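Local coordinates for cell wall binding protein cwp8 (Peptoclostridium difficile, PDB 5J6Q) that probably attaches to the bacterial cell wall through its CWB2 modules, as a surface protein associated with the S-layer, at residues Ile190-Leu195 with Arg269-Val274; Leu204-Val209 with Val288-Ser293; Phe244-Ser249 with Lys273-Val278; Leu572-Glu577 with Asn582-Ile587. All coordinates share one frame; numbering follows the deposited sequence.

In the fold
From the N terminus, contact 1 opens at Ile190-Leu195, at the end of strand 186-191, and contact 2 opens soon after on helix 203-213. Contact 3 starts on strand 242-249. Helix 265-280 then closes both contact 1 and contact 3, whose second segments share Lys273 and Val274, so one helix packs on both the turn after edge strand 186-191 and strand 242-249. Contact 2 closes last of the three, at strand 286-289; it crosses contact 1 along the chain and encloses contact 3 entirely, tying this α/β unit to the CWB2 region. Contact 4 follows much later as a short strand-to-helix return, but strand 572-575 pairs with strand 286-289, which brings contacts 2 and 4 together.

Contact 1: Ile190-Leu195 with Arg269-Val274; sequences ISAEEL and RDLHKV
Leu271 reaches from its helix toward Ala192 and Leu195, and one methyl does all of the touching. CB and CG lead toward Ala192 and Leu195 without touching them, with CG turned anti to the backbone N (chi1 164°); CG also rests against the Phe244 ring. At the tip, CD1 stays beyond contact distance of Ile190-Leu195, whereas CD2 points between the two residues facing it. Leu271 CD2 lies 4.3 Å from both Ala192 CB and Leu195 CB, and Ala192 O is no farther away. These spacings describe loose, largely apolar packing, and all three touching residues are buried. The contact belongs to a two-layer α/β arrangement: Ile190-Leu195 leaves the outermost strand 186-191 of a mixed four-stranded sheet, and helix 265-280 packs close to that exit, with Phe196 also against Leu271. The turn carrying Ala192 and Leu195 is held by its own bonds. Ser191 N donates to Glu194 OE2 at 3.2 Å, meeting the oxygen from above the carboxylate plane, and Glu194 N returns a weak bond to Ser191 OG at 3.4 Å, a reciprocal Ser-Glu pair resembling a capping box. Leu195 N bonds to Ala192 O at 3.0 Å, which brings the two side chains, three residues apart, to the same side of the turn, while Leu195 CD2 packs on Leu204 and its CD1 on Ile208 of helix 203-213.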
loop_
_atom_site.group_PDB
_atom_site.type_symbol
_atom_site.label_atom_id
_atom_site.label_comp_id
_atom_site.label_asym_id
_atom_site.label_seq_id
_atom_site.Cartn_x
_atom_site.Cartn_y
_atom_site.Cartn_z
ATOM N N ILE A 190 -7.683 2.035 -6.375
ATOM C CA ILE A 190 -6.575 3.002 -6.262
ATOM C C ILE A 190 -5.309 2.592 -7.023
ATOM O O ILE A 190 -5.126 1.418 -7.360
ATOM C CB ILE A 190 -6.226 3.135 -4.751
ATOM C CG1 ILE A 190 -5.845 1.720 -4.222
ATOM C CG2 ILE A 190 -7.400 3.728 -3.970
ATOM C CD1 ILE A 190 -5.427 1.685 -2.743
ATOM N N SER A 191 -4.458 3.549 -7.312
ATOM C CA SER A 191 -3.221 3.189 -7.959
ATOM C C SER A 191 -2.336 2.415 -6.894
ATOM O O SER A 191 -2.576 2.506 -5.683
ATOM C CB SER A 191 -2.507 4.449 -8.437
ATOM O OG SER A 191 -2.031 5.191 -7.321
ATOM N N ALA A 192 -1.351 1.663 -7.342
ATOM C CA ALA A 192 -0.486 0.910 -6.445
ATOM C C ALA A 192 0.428 1.912 -5.714
ATOM O O ALA A 192 0.772 1.687 -4.557
ATOM C CB ALA A 192 0.339 -0.059 -7.255
ATOM N N GLU A 193 0.769 3.043 -6.392
ATOM C CA GLU A 193 1.644 4.057 -5.838
ATOM C C GLU A 193 1.128 4.655 -4.522
ATOM O O GLU A 193 1.922 4.887 -3.615
ATOM C CB GLU A 193 1.865 5.166 -6.865
ATOM C CG GLU A 193 2.937 4.808 -7.896
ATOM C CD GLU A 193 2.448 3.829 -8.982
ATOM O OE1 GLU A 193 1.242 3.502 -9.013
ATOM O OE2 GLU A 193 3.272 3.397 -9.811
ATOM N N GLU A 194 -0.197 4.886 -4.416
ATOM C CA GLU A 194 -0.834 5.441 -3.248
ATOM C C GLU A 194 -0.498 4.601 -2.028
ATOM O O GLU A 194 -0.514 5.114 -0.902
ATOM C CB GLU A 194 -2.382 5.438 -3.383
ATOM C CG GLU A 194 -2.939 6.456 -4.360
ATOM C CD GLU A 194 -4.455 6.322 -4.508
ATOM O OE1 GLU A 194 -5.171 6.337 -3.459
ATOM O OE2 GLU A 194 -4.927 6.199 -5.672
ATOM N N LEU A 195 -0.287 3.303 -2.243
ATOM C CA LEU A 195 0.060 2.374 -1.158
ATOM C C LEU A 195 1.623 2.062 -0.944
ATOM O O LEU A 195 2.025 1.668 0.123
ATOM C CB LEU A 195 -0.579 1.012 -1.472
ATOM C CG LEU A 195 -2.128 0.972 -1.523
ATOM C CD1 LEU A 195 -2.566 -0.550 -1.426
ATOM C CD2 LEU A 195 -2.778 1.736 -0.284
ATOM N N ARG A 269 4.331 -6.034 -8.645
ATOM C CA ARG A 269 4.837 -7.346 -8.244
ATOM C C ARG A 269 5.480 -7.170 -6.832
ATOM O O ARG A 269 5.261 -7.959 -5.927
ATOM C CB ARG A 269 5.925 -7.836 -9.246
ATOM C CG ARG A 269 5.616 -9.111 -10.033
ATOM C CD ARG A 269 6.768 -9.439 -10.995
ATOM N NE ARG A 269 6.624 -8.697 -12.249
ATOM C CZ ARG A 269 7.536 -7.851 -12.725
ATOM N NH1 ARG A 269 7.314 -7.197 -13.866
ATOM N NH2 ARG A 269 8.677 -7.655 -12.069
ATOM N N ASP A 270 6.264 -6.106 -6.687
ATOM C CA ASP A 270 6.985 -5.815 -5.434
ATOM C C ASP A 270 6.023 -5.611 -4.268
ATOM O O ASP A 270 6.129 -6.285 -3.200
ATOM C CB ASP A 270 7.893 -4.611 -5.699
ATOM C CG ASP A 270 9.103 -5.073 -6.476
ATOM O OD1 ASP A 270 9.282 -6.303 -6.617
ATOM O OD2 ASP A 270 9.870 -4.224 -6.943
ATOM N N LEU A 271 4.994 -4.771 -4.521
ATOM C CA LEU A 271 3.970 -4.525 -3.518
ATOM C C LEU A 271 3.273 -5.792 -3.177
ATOM O O LEU A 271 2.943 -6.064 -2.001
ATOM C CB LEU A 271 2.935 -3.483 -4.041
ATOM C CG LEU A 271 1.656 -3.485 -3.193
ATOM C CD1 LEU A 271 1.998 -3.062 -1.783
ATOM C CD2 LEU A 271 0.615 -2.502 -3.729
ATOM N N HIS A 272 2.985 -6.613 -4.199
ATOM C CA HIS A 272 2.264 -7.895 -3.892
ATOM C C HIS A 272 3.190 -8.764 -3.042
ATOM O O HIS A 272 2.750 -9.409 -2.094
ATOM C CB HIS A 272 1.858 -8.614 -5.189
ATOM C CG HIS A 272 1.136 -9.888 -4.901
ATOM N ND1 HIS A 272 -0.244 -9.983 -4.933
ATOM C CD2 HIS A 272 1.601 -11.112 -4.557
ATOM C CE1 HIS A 272 -0.575 -11.232 -4.630
ATOM N NE2 HIS A 272 0.513 -11.934 -4.393
ATOM N N LYS A 273 4.494 -8.813 -3.377
ATOM C CA LYS A 273 5.490 -9.519 -2.464
ATOM C C LYS A 273 5.390 -9.027 -0.977
ATOM O O LYS A 273 5.281 -9.848 -0.007
ATOM C CB LYS A 273 6.940 -9.232 -2.930
ATOM C CG LYS A 273 7.318 -9.994 -4.193
ATOM C CD LYS A 273 8.698 -9.610 -4.745
ATOM C CE LYS A 273 8.708 -9.710 -6.261
ATOM N NZ LYS A 273 9.859 -8.991 -6.891
ATOM N N VAL A 274 5.358 -7.638 -0.772
ATOM C CA VAL A 274 5.275 -7.147 0.644
ATOM C C VAL A 274 4.028 -7.514 1.279
ATOM O O VAL A 274 3.967 -7.910 2.499
ATOM C CB VAL A 274 5.459 -5.621 0.619
ATOM C CG1 VAL A 274 5.192 -5.011 1.992
ATOM C CG2 VAL A 274 6.839 -5.304 0.090
#

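Contact 2: Leu204-Val209 with Val288-Ser293; sequences LGREIV and VLSGDS
The guanidinium of Arg206 carries the contact, with Val288 lying over one of its faces. Val288 CB sits 3.3 Å above the plane but displaced toward the rim, closest to Arg206 NH1, 3.4 Å away. The two methyls spread across the same group: CG2 of Val288 is 3.8 Å from Arg206 NH1, and its CG1 is 3.9 Å from Arg206 NH2. Ser290 OG approaches obliquely, 4.3 Å from Arg206 NH2, too far for a direct bond. Before its flat end, the arginine runs past the backbone of Val288, where Arg206 CD comes within 3.4 Å of Val288 O. The bend at chi3 (-48°) turns the guanidinium so that it lies across the valine, the two side chains crossing at about a right angle. Val288 thus covers part of one face, while the polar partners lie outside the two segments: NH1 bonds to Leu201 O, and NH2 makes a weak, long ion pair with Glu577 OE1. That carboxylate also takes a hydrogen bond with Ser290 OG, so one oxygen links the serine and, more loosely, the arginine. The contact is partly buried and joins Cwp8 domain 3 to the CWB2 region. Arg206 projects from helix 203-213 toward strand 286-289, the edge of a parallel four-stranded sheet beside strand 572-575, and the chain then turns through Ser293, the N-cap of helix 294-305.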
loop_
_atom_site.group_PDB
_atom_site.type_symbol
_atom_site.label_atom_id
_atom_site.label_comp_id
_atom_site.label_asym_id
_atom_site.label_seq_id
_atom_site.Cartn_x
_atom_site.Cartn_y
_atom_site.Cartn_z
ATOM N N LEU A 204 -0.804 5.316 3.749
ATOM C CA LEU A 204 -2.068 4.610 3.377
ATOM C C LEU A 204 -1.737 3.122 3.365
ATOM O O LEU A 204 -2.505 2.323 3.876
ATOM C CB LEU A 204 -2.576 5.019 2.012
ATOM C CG LEU A 204 -3.241 6.400 1.905
ATOM C CD1 LEU A 204 -3.951 6.505 0.565
ATOM C CD2 LEU A 204 -4.313 6.592 3.005
ATOM N N GLY A 205 -0.478 2.796 2.849
ATOM C CA GLY A 205 -0.016 1.423 2.810
ATOM C C GLY A 205 -0.038 0.815 4.189
ATOM O O GLY A 205 -0.503 -0.327 4.339
ATOM N N ARG A 206 0.461 1.560 5.244
ATOM C CA ARG A 206 0.494 0.960 6.613
ATOM C C ARG A 206 -0.870 0.800 7.335
ATOM O O ARG A 206 -0.982 0.023 8.310
ATOM C CB ARG A 206 1.443 1.762 7.547
ATOM C CG ARG A 206 2.801 1.044 7.699
ATOM C CD ARG A 206 3.866 1.866 8.481
ATOM N NE ARG A 206 3.949 3.252 8.002
ATOM C CZ ARG A 206 4.522 3.623 6.850
ATOM N NH1 ARG A 206 5.101 2.730 6.056
ATOM N NH2 ARG A 206 4.485 4.936 6.467
ATOM N N GLU A 207 -1.866 1.546 6.887
ATOM C CA GLU A 207 -3.199 1.349 7.433
ATOM C C GLU A 207 -3.627 -0.108 7.161
ATOM O O GLU A 207 -4.271 -0.710 7.986
ATOM C CB GLU A 207 -4.204 2.318 6.773
ATOM C CG GLU A 207 -3.812 3.760 7.050
ATOM C CD GLU A 207 -4.904 4.760 6.652
ATOM O OE1 GLU A 207 -5.992 4.332 6.245
ATOM O OE2 GLU A 207 -4.651 5.987 6.754
ATOM N N ILE A 208 -3.240 -0.666 6.038
ATOM C CA ILE A 208 -3.633 -2.061 5.766
ATOM C C ILE A 208 -2.900 -2.987 6.747
ATOM O O ILE A 208 -3.507 -3.877 7.344
ATOM C CB ILE A 208 -3.294 -2.341 4.305
ATOM C CG1 ILE A 208 -4.239 -1.520 3.442
ATOM C CG2 ILE A 208 -3.384 -3.830 3.966
ATOM C CD1 ILE A 208 -3.704 -1.420 2.073
ATOM N N VAL A 209 -1.592 -2.752 6.931
ATOM C CA VAL A 209 -0.783 -3.523 7.875
ATOM C C VAL A 209 -1.432 -3.436 9.235
ATOM O O VAL A 209 -1.530 -4.451 9.927
ATOM C CB VAL A 209 0.685 -2.974 7.911
ATOM C CG1 VAL A 209 1.463 -3.646 9.050
ATOM C CG2 VAL A 209 1.372 -3.227 6.587
ATOM N N VAL A 288 8.828 1.400 7.789
ATOM C CA VAL A 288 8.883 2.799 8.198
ATOM C C VAL A 288 8.104 2.899 9.582
ATOM O O VAL A 288 6.958 2.407 9.746
ATOM C CB VAL A 288 8.209 3.660 7.103
ATOM C CG1 VAL A 288 8.278 5.159 7.440
ATOM C CG2 VAL A 288 8.869 3.386 5.777
ATOM N N LEU A 289 8.758 3.487 10.586
ATOM C CA LEU A 289 8.149 3.746 11.861
ATOM C C LEU A 289 7.993 5.342 11.851
ATOM O O LEU A 289 8.999 5.943 12.089
ATOM C CB LEU A 289 9.061 3.393 13.082
ATOM C CG LEU A 289 9.223 1.792 13.278
ATOM C CD1 LEU A 289 10.081 1.665 14.395
ATOM C CD2 LEU A 289 7.816 1.081 13.417
ATOM N N SER A 290 6.812 5.939 11.603
ATOM C CA SER A 290 6.742 7.375 11.658
ATOM C C SER A 290 5.363 7.857 11.775
ATOM O O SER A 290 4.450 7.067 11.619
ATOM C CB SER A 290 7.305 7.950 10.383
ATOM O OG SER A 290 6.440 7.458 9.391
ATOM N N GLY A 291 5.195 9.251 12.006
ATOM C CA GLY A 291 3.883 9.836 12.056
ATOM C C GLY A 291 4.039 11.200 11.411
ATOM O O GLY A 291 5.123 11.516 10.803
ATOM N N ASP A 292 2.992 12.009 11.585
ATOM C CA ASP A 292 2.931 13.348 10.997
ATOM C C ASP A 292 3.816 14.320 11.746
ATOM O O ASP A 292 4.018 15.468 11.272
ATOM C CB ASP A 292 1.457 13.857 10.972
ATOM C CG ASP A 292 0.756 13.674 12.320
ATOM O OD1 ASP A 292 1.321 14.083 13.338
ATOM O OD2 ASP A 292 -0.358 13.132 12.343
ATOM N N SER A 293 4.386 13.909 12.933
ATOM C CA SER A 293 5.282 14.880 13.607
ATOM C C SER A 293 6.294 14.118 14.469
ATOM O O SER A 293 6.196 12.874 14.541
ATOM C CB SER A 293 4.464 15.855 14.468
ATOM O OG SER A 293 3.863 15.190 15.587
#

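Contact 3: Phe244-Ser249 with Lys273-Val278; sequences FDIVLS and KVLTDV
Leu275 CD1 meets both Ile246 and Phe244, and the whole contact converges on this single methyl. Leu275 CD1 is 3.6 Å from Ile246 CD1, methyl against methyl, with the two side chains crossing at about a right angle; Ile246 CG1 follows at 4.1 Å from Leu275 CD1. Phe244 lies two residues earlier on the same face of the strand. The ring presents its edge, not a face: Leu275 CD1 lies in the ring plane, 3.9 Å from Phe244 CZ and 4.0 Å from Phe244 CE1. Phe244 holds CG between its backbone N and carbonyl carbon (chi1 69°), and this swings the ring up alongside Ile246 toward the helix. On Leu275, chi1 (-66°) sets CG beside the backbone N, and an extended second torsion (177°) carries CD1 to the strand.

Away from this point the two segments diverge. Leu248 and Val278 do not touch each other but both pack on Val212 of helix 203-213, which fills in where strand and helix separate. Still farther out, Lys273 lies exposed and forms a salt bridge with Asp270 one turn earlier, and Asp245 points to the other side of the strand, bonded to Ser259 and Asn222. The buried surface is small because one leucine makes all the contacts. Phe220 of strand 217-224 also packs on Leu275, while His272 meets the Phe244 ring edge-to-face. Between Phe244-Ser249 and Lys273-Val278 only carbon atoms meet, so their union depends on shape and exclusion of water, with charged groups kept to the outer surfaces.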
loop_
_atom_site.group_PDB
_atom_site.type_symbol
_atom_site.label_atom_id
_atom_site.label_comp_id
_atom_site.label_asym_id
_atom_site.label_seq_id
_atom_site.Cartn_x
_atom_site.Cartn_y
_atom_site.Cartn_z
ATOM N N PHE A 244 -4.503 -6.371 -8.917
ATOM C CA PHE A 244 -4.927 -7.366 -7.981
ATOM C C PHE A 244 -5.790 -6.732 -6.990
ATOM O O PHE A 244 -5.861 -5.494 -6.866
ATOM C CB PHE A 244 -3.760 -8.164 -7.330
ATOM C CG PHE A 244 -2.828 -7.464 -6.352
ATOM C CD1 PHE A 244 -3.011 -7.586 -4.992
ATOM C CD2 PHE A 244 -1.749 -6.749 -6.803
ATOM C CE1 PHE A 244 -2.108 -6.993 -4.095
ATOM C CE2 PHE A 244 -0.850 -6.160 -5.908
ATOM C CZ PHE A 244 -1.040 -6.288 -4.568
ATOM N N ASP A 245 -6.484 -7.571 -6.298
ATOM C CA ASP A 245 -7.449 -7.208 -5.276
ATOM C C ASP A 245 -6.917 -7.683 -3.946
ATOM O O ASP A 245 -6.379 -8.809 -3.837
ATOM C CB ASP A 245 -8.849 -7.884 -5.515
ATOM C CG ASP A 245 -9.850 -7.114 -6.410
ATOM O OD1 ASP A 245 -9.418 -6.162 -7.151
ATOM O OD2 ASP A 245 -11.058 -7.468 -6.390
ATOM N N ILE A 246 -7.095 -6.830 -2.943
ATOM C CA ILE A 246 -6.688 -7.048 -1.574
ATOM C C ILE A 246 -7.957 -7.089 -0.801
ATOM O O ILE A 246 -8.685 -6.107 -0.881
ATOM C CB ILE A 246 -5.796 -5.830 -1.074
ATOM C CG1 ILE A 246 -4.575 -5.650 -1.911
ATOM C CG2 ILE A 246 -5.446 -6.005 0.374
ATOM C CD1 ILE A 246 -3.929 -4.250 -1.754
ATOM N N VAL A 247 -8.214 -8.135 0.001
ATOM C CA VAL A 247 -9.435 -8.247 0.760
ATOM C C VAL A 247 -9.157 -8.375 2.242
ATOM O O VAL A 247 -8.417 -9.266 2.649
ATOM C CB VAL A 247 -10.188 -9.529 0.226
ATOM C CG1 VAL A 247 -11.528 -9.702 0.933
ATOM C CG2 VAL A 247 -10.376 -9.438 -1.285
ATOM N N LEU A 248 -9.769 -7.515 3.063
ATOM C CA LEU A 248 -9.575 -7.577 4.503
ATOM C C LEU A 248 -10.881 -8.042 5.118
ATOM O O LEU A 248 -11.909 -7.470 4.809
ATOM C CB LEU A 248 -9.191 -6.216 5.114
ATOM C CG LEU A 248 -7.869 -5.626 4.633
ATOM C CD1 LEU A 248 -6.775 -6.693 4.778
ATOM C CD2 LEU A 248 -7.992 -5.139 3.205
ATOM N N SER A 249 -10.847 -9.049 6.008
ATOM C CA SER A 249 -12.060 -9.569 6.630
ATOM C C SER A 249 -11.872 -9.944 8.091
ATOM O O SER A 249 -10.764 -10.268 8.547
ATOM C CB SER A 249 -12.552 -10.820 5.898
ATOM O OG SER A 249 -12.300 -10.783 4.504
ATOM N N LYS A 273 4.494 -8.813 -3.377
ATOM C CA LYS A 273 5.490 -9.519 -2.464
ATOM C C LYS A 273 5.390 -9.027 -0.977
ATOM O O LYS A 273 5.281 -9.848 -0.007
ATOM C CB LYS A 273 6.940 -9.232 -2.930
ATOM C CG LYS A 273 7.318 -9.994 -4.193
ATOM C CD LYS A 273 8.698 -9.610 -4.745
ATOM C CE LYS A 273 8.708 -9.710 -6.261
ATOM N NZ LYS A 273 9.859 -8.991 -6.891
ATOM N N VAL A 274 5.358 -7.638 -0.772
ATOM C CA VAL A 274 5.275 -7.147 0.644
ATOM C C VAL A 274 4.028 -7.514 1.279
ATOM O O VAL A 274 3.967 -7.910 2.499
ATOM C CB VAL A 274 5.459 -5.621 0.619
ATOM C CG1 VAL A 274 5.192 -5.011 1.992
ATOM C CG2 VAL A 274 6.839 -5.304 0.090
ATOM N N LEU A 275 2.913 -7.473 0.446
ATOM C CA LEU A 275 1.641 -7.864 1.113
ATOM C C LEU A 275 1.599 -9.361 1.457
ATOM O O LEU A 275 0.924 -9.745 2.438
ATOM C CB LEU A 275 0.471 -7.443 0.236
ATOM C CG LEU A 275 0.443 -5.883 0.175
ATOM C CD1 LEU A 275 -0.656 -5.354 -0.750
ATOM C CD2 LEU A 275 0.228 -5.409 1.651
ATOM N N THR A 276 2.321 -10.194 0.693
ATOM C CA THR A 276 2.325 -11.670 1.016
ATOM C C THR A 276 2.994 -11.742 2.328
ATOM O O THR A 276 2.516 -12.431 3.256
ATOM C CB THR A 276 3.060 -12.474 -0.101
ATOM O OG1 THR A 276 2.440 -12.113 -1.332
ATOM C CG2 THR A 276 2.971 -14.008 0.094
ATOM N N ASP A 277 4.138 -10.991 2.446
ATOM C CA ASP A 277 4.780 -10.947 3.762
ATOM C C ASP A 277 3.817 -10.504 4.844
ATOM O O ASP A 277 3.748 -11.161 5.897
ATOM C CB ASP A 277 6.019 -10.010 3.741
ATOM C CG ASP A 277 7.185 -10.691 3.066
ATOM O OD1 ASP A 277 7.356 -11.898 3.281
ATOM O OD2 ASP A 277 7.917 -10.008 2.281
ATOM N N VAL A 278 3.055 -9.380 4.626
ATOM C CA VAL A 278 2.084 -8.947 5.651
ATOM C C VAL A 278 1.031 -10.063 5.895
ATOM O O VAL A 278 0.654 -10.340 7.042
ATOM C CB VAL A 278 1.311 -7.658 5.291
ATOM C CG1 VAL A 278 0.259 -7.376 6.368
ATOM C CG2 VAL A 278 2.260 -6.455 5.144
#

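Contact 4: Leu572-Glu577 with Asn582-Ile587; sequences LVQIGE and NAIEKI
Leu572 and Ile587 cross at about a right angle, as do Gln574 and Ile584 one strand repeat further on. In the first pair Leu572 CD2 drives against Ile587 CG2 at 3.7 Å, with CD1 of the same leucine nearly as close. Leu572 CD2 also wedges toward the preceding helical turn, 3.9 Å from Ile584 CG2. In the second pair an amide meets a hydrocarbon: Gln574 OE1 lies 3.4 Å from Ile584 CD1. Gln574 is extended, with CG anti to its backbone N (chi1 168°), and its amide is fixed from two sides. Gln574 NE2 donates a straight bond to Gly576 O (3.0 Å), which lies in the amide plane, while Arg200 NH1 hydrogen-bonds OE1. The buried polar end is thereby satisfied despite its apolar neighbour. Strand 572-575 and helix 582-587 run nearly antiparallel, 157° between their directions and 10.4 Å between axes, a β-α unit of the parallel α/β sheet in the CWB2 region. Helix 581-590 lies on one face of the sheet, against strands 572-575, 516-519 and 286-289, Ile584 and Ile587 both resting on Val518 and Ile584 also on Val286.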
loop_
_atom_site.group_PDB
_atom_site.type_symbol
_atom_site.label_atom_id
_atom_site.label_comp_id
_atom_site.label_asym_id
_atom_site.label_seq_id
_atom_site.Cartn_x
_atom_site.Cartn_y
_atom_site.Cartn_z
ATOM N N LEU A 572 15.736 -3.304 6.866
ATOM C CA LEU A 572 16.070 -1.849 6.934
ATOM C C LEU A 572 14.846 -1.169 7.566
ATOM O O LEU A 572 13.749 -1.303 7.051
ATOM C CB LEU A 572 16.363 -1.407 5.531
ATOM C CG LEU A 572 16.686 0.059 5.315
ATOM C CD1 LEU A 572 17.729 0.622 6.340
ATOM C CD2 LEU A 572 17.187 0.100 3.901
ATOM N N VAL A 573 14.988 -0.551 8.742
ATOM C CA VAL A 573 13.844 0.116 9.385
ATOM C C VAL A 573 14.069 1.644 9.231
ATOM O O VAL A 573 15.033 2.136 9.801
ATOM C CB VAL A 573 13.772 -0.237 10.876
ATOM C CG1 VAL A 573 12.619 0.455 11.571
ATOM C CG2 VAL A 573 13.689 -1.770 11.086
ATOM N N GLN A 574 13.253 2.380 8.495
ATOM C CA GLN A 574 13.374 3.878 8.449
ATOM C C GLN A 574 12.619 4.562 9.631
ATOM O O GLN A 574 11.449 4.286 9.792
ATOM C CB GLN A 574 12.703 4.439 7.142
ATOM C CG GLN A 574 12.538 5.979 7.181
ATOM C CD GLN A 574 12.220 6.476 5.798
ATOM O OE1 GLN A 574 12.667 5.899 4.811
ATOM N NE2 GLN A 574 11.305 7.440 5.695
ATOM N N ILE A 575 13.223 5.446 10.415
ATOM C CA ILE A 575 12.511 6.173 11.455
ATOM C C ILE A 575 12.099 7.576 10.886
ATOM O O ILE A 575 13.024 8.304 10.431
ATOM C CB ILE A 575 13.410 6.500 12.709
ATOM C CG1 ILE A 575 14.105 5.164 13.263
ATOM C CG2 ILE A 575 12.540 7.131 13.885
ATOM C CD1 ILE A 575 13.048 4.154 13.440
ATOM N N GLY A 576 10.793 7.987 10.969
ATOM C CA GLY A 576 10.476 9.361 10.485
ATOM C C GLY A 576 10.220 9.416 9.005
ATOM O O GLY A 576 10.252 8.383 8.298
ATOM N N GLU A 577 9.975 10.614 8.513
ATOM C CA GLU A 577 9.619 10.868 7.110
ATOM C C GLU A 577 10.584 11.865 6.488
ATOM O O GLU A 577 11.385 12.446 7.214
ATOM C CB GLU A 577 8.162 11.485 7.047
ATOM C CG GLU A 577 7.105 10.471 7.348
ATOM C CD GLU A 577 6.994 9.347 6.332
ATOM O OE1 GLU A 577 6.529 8.257 6.740
ATOM O OE2 GLU A 577 7.354 9.543 5.151
ATOM N N ASN A 582 15.918 7.364 -2.702
ATOM C CA ASN A 582 17.244 6.931 -3.215
ATOM C C ASN A 582 18.286 6.446 -2.091
ATOM O O ASN A 582 19.047 5.499 -2.342
ATOM C CB ASN A 582 17.864 8.031 -3.985
ATOM C CG ASN A 582 17.318 8.111 -5.412
ATOM O OD1 ASN A 582 17.704 9.056 -6.123
ATOM N ND2 ASN A 582 16.420 7.203 -5.906
ATOM N N ALA A 583 18.301 7.078 -0.902
ATOM C CA ALA A 583 19.227 6.668 0.160
ATOM C C ALA A 583 18.798 5.330 0.663
ATOM O O ALA A 583 19.661 4.532 0.950
ATOM C CB ALA A 583 19.223 7.652 1.345
ATOM N N ILE A 584 17.482 5.107 0.806
ATOM C CA ILE A 584 16.972 3.792 1.199
ATOM C C ILE A 584 17.344 2.780 0.117
ATOM O O ILE A 584 17.661 1.590 0.436
ATOM C CB ILE A 584 15.400 3.760 1.344
ATOM C CG1 ILE A 584 14.890 4.780 2.416
ATOM C CG2 ILE A 584 14.867 2.330 1.698
ATOM C CD1 ILE A 584 15.720 4.991 3.701
ATOM N N GLU A 585 17.298 3.203 -1.169
ATOM C CA GLU A 585 17.572 2.226 -2.215
ATOM C C GLU A 585 19.071 1.937 -2.147
ATOM O O GLU A 585 19.436 0.746 -2.154
ATOM C CB GLU A 585 17.145 2.727 -3.629
ATOM C CG GLU A 585 15.625 2.821 -3.728
ATOM C CD GLU A 585 15.165 3.435 -5.039
ATOM O OE1 GLU A 585 14.297 2.827 -5.659
ATOM O OE2 GLU A 585 15.659 4.541 -5.423
ATOM N N LYS A 586 19.876 2.986 -2.003
ATOM C CA LYS A 586 21.344 2.878 -1.922
ATOM C C LYS A 586 21.684 1.913 -0.801
ATOM O O LYS A 586 22.502 1.023 -1.008
ATOM C CB LYS A 586 22.012 4.269 -1.617
ATOM C CG LYS A 586 23.548 4.402 -2.001
ATOM C CD LYS A 586 23.952 3.435 -3.223
ATOM C CE LYS A 586 24.013 4.157 -4.585
ATOM N NZ LYS A 586 24.112 3.135 -5.678
ATOM N N ILE A 587 21.012 2.051 0.381
ATOM C CA ILE A 587 21.304 1.247 1.541
ATOM C C ILE A 587 20.951 -0.221 1.234
ATOM O O ILE A 587 21.768 -1.129 1.472
ATOM C CB ILE A 587 20.555 1.790 2.825
ATOM C CG1 ILE A 587 21.042 3.189 3.249
ATOM C CG2 ILE A 587 20.784 0.839 3.975
ATOM C CD1 ILE A 587 20.147 3.759 4.341
#